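Local coordinates for protein glucokinase (Thermus thermophilus, PDB 3VOV) that probably phosphorylates glucose and related hexoses at the expense of ATP, as a zinc-binding hexokinase of the ROK family, at residues A15-G20 against R52-R57; R57-G62 against L295-G300. All coordinates share one frame; numbering follows the deposited sequence.

Contact 1 (A15-G20 against R52-R57)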
# COMPACT_ATOMS: atom_id res chain seq x y z
N ALA B 15 11.82 23.76 35.38
CA ALA B 15 12.85 24.76 35.22
C ALA B 15 14.17 24.30 35.85
O ALA B 15 14.15 23.56 36.84
CB ALA B 15 12.38 26.11 35.86
N GLY B 16 15.30 24.71 35.29
CA GLY B 16 16.55 24.45 35.99
C GLY B 16 17.66 25.23 35.38
O GLY B 16 17.64 25.47 34.17
N VAL B 17 18.61 25.66 36.23
CA VAL B 17 19.89 26.20 35.78
C VAL B 17 20.70 25.04 35.24
O VAL B 17 20.56 23.92 35.72
CB VAL B 17 20.65 26.96 36.93
CG1 VAL B 17 22.02 27.44 36.47
CG2 VAL B 17 19.82 28.17 37.44
N PHE B 18 21.48 25.29 34.19
CA PHE B 18 22.14 24.23 33.48
C PHE B 18 23.52 24.76 33.18
O PHE B 18 23.65 25.91 32.80
CB PHE B 18 21.42 23.99 32.15
CG PHE B 18 22.07 22.97 31.25
CD1 PHE B 18 22.05 21.62 31.59
CD2 PHE B 18 22.68 23.37 30.06
CE1 PHE B 18 22.64 20.68 30.76
CE2 PHE B 18 23.23 22.47 29.21
CZ PHE B 18 23.23 21.08 29.56
N ASP B 19 24.54 23.91 33.29
CA ASP B 19 25.92 24.40 33.12
C ASP B 19 26.61 23.95 31.84
O ASP B 19 27.83 24.19 31.66
CB ASP B 19 26.76 24.04 34.33
CG ASP B 19 27.01 22.54 34.45
OD1 ASP B 19 26.70 21.77 33.50
OD2 ASP B 19 27.52 22.13 35.51
N GLY B 20 25.84 23.33 30.94
CA GLY B 20 26.37 22.83 29.68
C GLY B 20 26.41 21.31 29.71
O GLY B 20 26.39 20.67 28.64
N ARG B 52 17.54 30.90 42.14
CA ARG B 52 17.75 30.99 43.60
C ARG B 52 18.26 29.66 44.17
O ARG B 52 19.19 29.63 44.99
CB ARG B 52 16.46 31.39 44.33
CG ARG B 52 16.04 32.81 44.05
CD ARG B 52 14.98 33.29 45.05
NE ARG B 52 13.71 32.55 44.96
CZ ARG B 52 12.71 32.87 44.14
NH1 ARG B 52 12.82 33.91 43.32
NH2 ARG B 52 11.60 32.14 44.15
N GLU B 53 17.67 28.57 43.70
CA GLU B 53 18.10 27.24 44.15
C GLU B 53 19.48 26.81 43.67
O GLU B 53 20.15 26.02 44.34
CB GLU B 53 17.09 26.20 43.78
CG GLU B 53 15.92 26.24 44.66
CD GLU B 53 14.95 25.12 44.38
OE1 GLU B 53 15.38 24.05 43.88
OE2 GLU B 53 13.76 25.32 44.68
N ALA B 54 19.90 27.30 42.52
CA ALA B 54 21.23 26.98 42.04
C ALA B 54 22.26 27.97 42.59
O ALA B 54 23.47 27.70 42.53
CB ALA B 54 21.28 26.96 40.52
N GLY B 55 21.79 29.13 43.05
CA GLY B 55 22.67 30.14 43.55
C GLY B 55 23.38 30.81 42.42
O GLY B 55 24.37 31.52 42.62
N VAL B 56 22.88 30.61 41.20
CA VAL B 56 23.51 31.22 40.04
C VAL B 56 22.40 31.67 39.13
O VAL B 56 21.35 31.03 39.06
CB VAL B 56 24.34 30.21 39.20
CG1 VAL B 56 25.72 30.76 38.97
CG2 VAL B 56 24.41 28.87 39.87
N ARG B 57 22.70 32.72 38.39
CA ARG B 57 21.85 33.33 37.40
C ARG B 57 22.22 32.83 36.00
O ARG B 57 23.40 32.70 35.68
CB ARG B 57 22.12 34.82 37.49
CG ARG B 57 21.18 35.75 36.74
CD ARG B 57 21.58 37.24 36.98
NE ARG B 57 20.99 38.14 35.98
CZ ARG B 57 19.75 38.59 36.04
NH1 ARG B 57 18.96 38.26 37.06
NH2 ARG B 57 19.29 39.39 35.08
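V17, on the strand 12-18, meets A54, the last residue of helix 36-54, and V56 just beyond it. The CB methyl of A54 points at the fork of the valine. A54 CB lies 3.6 Å from V17 CG2 and 3.6 Å from V17 CB. V17 CG1 is a little further away, 4.1 Å from A54 CB. With CG1 anti to the backbone N (chi1 176°), CG2 stands beside the N and, with CB, takes the alanine methyl.

V17 CG2 also reaches the main chain, 3.6 Å from V56 O. On the side-chain side the touch is looser, with V17 CG1 4.4 Å from V56 CG2. V56 has an unusual rotation, chi1 -128°, which leaves its CG2 almost eclipsed with its own backbone N. That CG2 is the branch turned to V17. Between A54 and V56 the helix is broken off by G55, which has positive phi, so the chain turns and presents V56 to the same valine.

The side chains that meet are apolar, and the interface is small, with 126 Å² buried. V17 is buried and also touches E51 of the helix and V4 of the neighbouring strand 3-8. F18 turns to the other face of the sheet, where its ring packs on L287, A290 and L291 of the helix 284-299. Successive side chains thus face two helix layers, with A15 and V17 on the side of helix 36-54. This is the alpha/beta layering of the ribonuclease H-like fold found in sugar kinases of the actin-like ATPase clan.

Contact 2 (R57-G62 against L295-G300)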
# COMPACT_ATOMS: atom_id res chain seq x y z
N ARG B 57 22.70 32.72 38.39
CA ARG B 57 21.85 33.33 37.40
C ARG B 57 22.22 32.83 36.00
O ARG B 57 23.40 32.70 35.68
CB ARG B 57 22.12 34.82 37.49
CG ARG B 57 21.18 35.75 36.74
CD ARG B 57 21.58 37.24 36.98
NE ARG B 57 20.99 38.14 35.98
CZ ARG B 57 19.75 38.59 36.04
NH1 ARG B 57 18.96 38.26 37.06
NH2 ARG B 57 19.29 39.39 35.08
N GLY B 58 21.24 32.55 35.14
CA GLY B 58 21.59 32.14 33.79
C GLY B 58 21.77 33.36 32.90
O GLY B 58 21.16 34.42 33.13
N GLU B 59 22.61 33.24 31.87
CA GLU B 59 22.66 34.34 30.91
C GLU B 59 21.70 34.30 29.72
O GLU B 59 21.64 35.25 28.93
CB GLU B 59 24.07 34.68 30.46
CG GLU B 59 25.02 33.59 30.15
CD GLU B 59 26.42 34.17 30.03
OE1 GLU B 59 27.03 34.46 31.09
OE2 GLU B 59 26.91 34.36 28.90
N ALA B 60 20.92 33.22 29.63
CA ALA B 60 19.91 33.09 28.58
C ALA B 60 18.92 32.05 29.08
O ALA B 60 19.22 31.27 30.00
CB ALA B 60 20.51 32.64 27.27
N ILE B 61 17.72 32.06 28.48
CA ILE B 61 16.74 31.09 28.86
C ILE B 61 16.38 30.26 27.61
O ILE B 61 16.24 30.82 26.51
CB ILE B 61 15.52 31.81 29.42
CG1 ILE B 61 15.89 32.51 30.74
CG2 ILE B 61 14.34 30.84 29.59
CD1 ILE B 61 14.71 33.10 31.47
N GLY B 62 16.28 28.95 27.77
CA GLY B 62 15.77 28.11 26.69
C GLY B 62 14.42 27.59 27.12
O GLY B 62 14.25 27.19 28.28
N LEU B 295 23.92 26.34 23.69
CA LEU B 295 24.58 26.30 22.40
C LEU B 295 24.34 27.60 21.61
O LEU B 295 25.20 28.03 20.89
CB LEU B 295 24.14 25.07 21.59
CG LEU B 295 24.52 23.75 22.30
CD1 LEU B 295 23.82 22.55 21.66
CD2 LEU B 295 26.07 23.48 22.40
N GLU B 296 23.19 28.24 21.74
CA GLU B 296 23.04 29.53 21.07
C GLU B 296 24.02 30.54 21.62
O GLU B 296 24.65 31.26 20.86
CB GLU B 296 21.62 30.08 21.24
CG GLU B 296 20.66 29.46 20.29
CD GLU B 296 20.66 30.18 18.93
OE1 GLU B 296 19.84 29.78 18.09
OE2 GLU B 296 21.45 31.14 18.73
N VAL B 297 24.14 30.61 22.94
CA VAL B 297 25.03 31.59 23.57
C VAL B 297 26.49 31.29 23.25
O VAL B 297 27.26 32.19 22.89
CB VAL B 297 24.84 31.65 25.08
CG1 VAL B 297 25.96 32.48 25.72
CG2 VAL B 297 23.46 32.23 25.41
N LYS B 298 26.87 30.01 23.39
CA LYS B 298 28.14 29.49 22.90
C LYS B 298 28.44 29.81 21.41
O LYS B 298 29.54 30.26 21.10
CB LYS B 298 28.19 27.97 23.14
CG LYS B 298 29.57 27.43 23.28
CD LYS B 298 29.65 25.94 22.94
CE LYS B 298 31.11 25.48 23.09
NZ LYS B 298 31.42 24.15 22.48
N ASP B 299 27.47 29.57 20.52
CA ASP B 299 27.57 29.88 19.07
C ASP B 299 27.52 31.37 18.74
O ASP B 299 28.02 31.78 17.68
CB ASP B 299 26.43 29.23 18.26
CG ASP B 299 26.57 27.70 18.10
OD1 ASP B 299 27.59 27.12 18.55
OD2 ASP B 299 25.63 27.09 17.54
N GLY B 300 26.88 32.16 19.60
CA GLY B 300 26.65 33.59 19.33
C GLY B 300 27.92 34.42 19.23
O GLY B 300 28.54 34.76 20.24
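A60 and V297 make the apolar part of this contact. A60 CB points at the helix 284-299 and lies 3.5 Å from V297 CG2. V297 has CG1 anti to its backbone N (chi1 169°), which leaves CG2 beside that N and facing the alanine. A60 is buried, and its side chain also touches P101 and F103.

The second touch pairs a carboxylate oxygen with a methyl. E59 OE2 is 3.8 Å from V297 CG1. The CG of E59 sits between the backbone N and the carbonyl carbon (chi1 43°), and the chain runs on extended from there, crossing the valine at a slant. M1, the first residue of the chain, lies against both E59 and V297.

Several polar groups of the two segments bond outside the contact. G58 N donates to E51 OE2 and G58 O accepts from R100 NH1. D299 is in a salt bridge with R145.

Between these two segments, then, attraction comes from van der Waals contact over a modest 105 Å². The methyl pair of A60 and V297 is its apolar core. E59 OE2 gains no bond from V297, so that touch adds shape and little polar attraction.

In the fold
From the N terminus, the chain runs through the hairpin strands 3-8 and 12-18, then strand 27-30 and helix 36-54. Contact 1 closes this first loop, of 31 residues, by bringing the helix end back to strand 12-18. Contact 2 opens next, from the linker into strand 61-65, and closes only at the C terminus, 232 residues later, after the chain has built the second five-stranded sheet. The two loops are in series, neither nested nor crossed. They share R57, and their centres are about 12 Å apart. Both reach the same N-terminal sheet: contact 1 joins it to helix 36-54, and contact 2 sets the lead-in to strand 61-65 against the final helix 284-299.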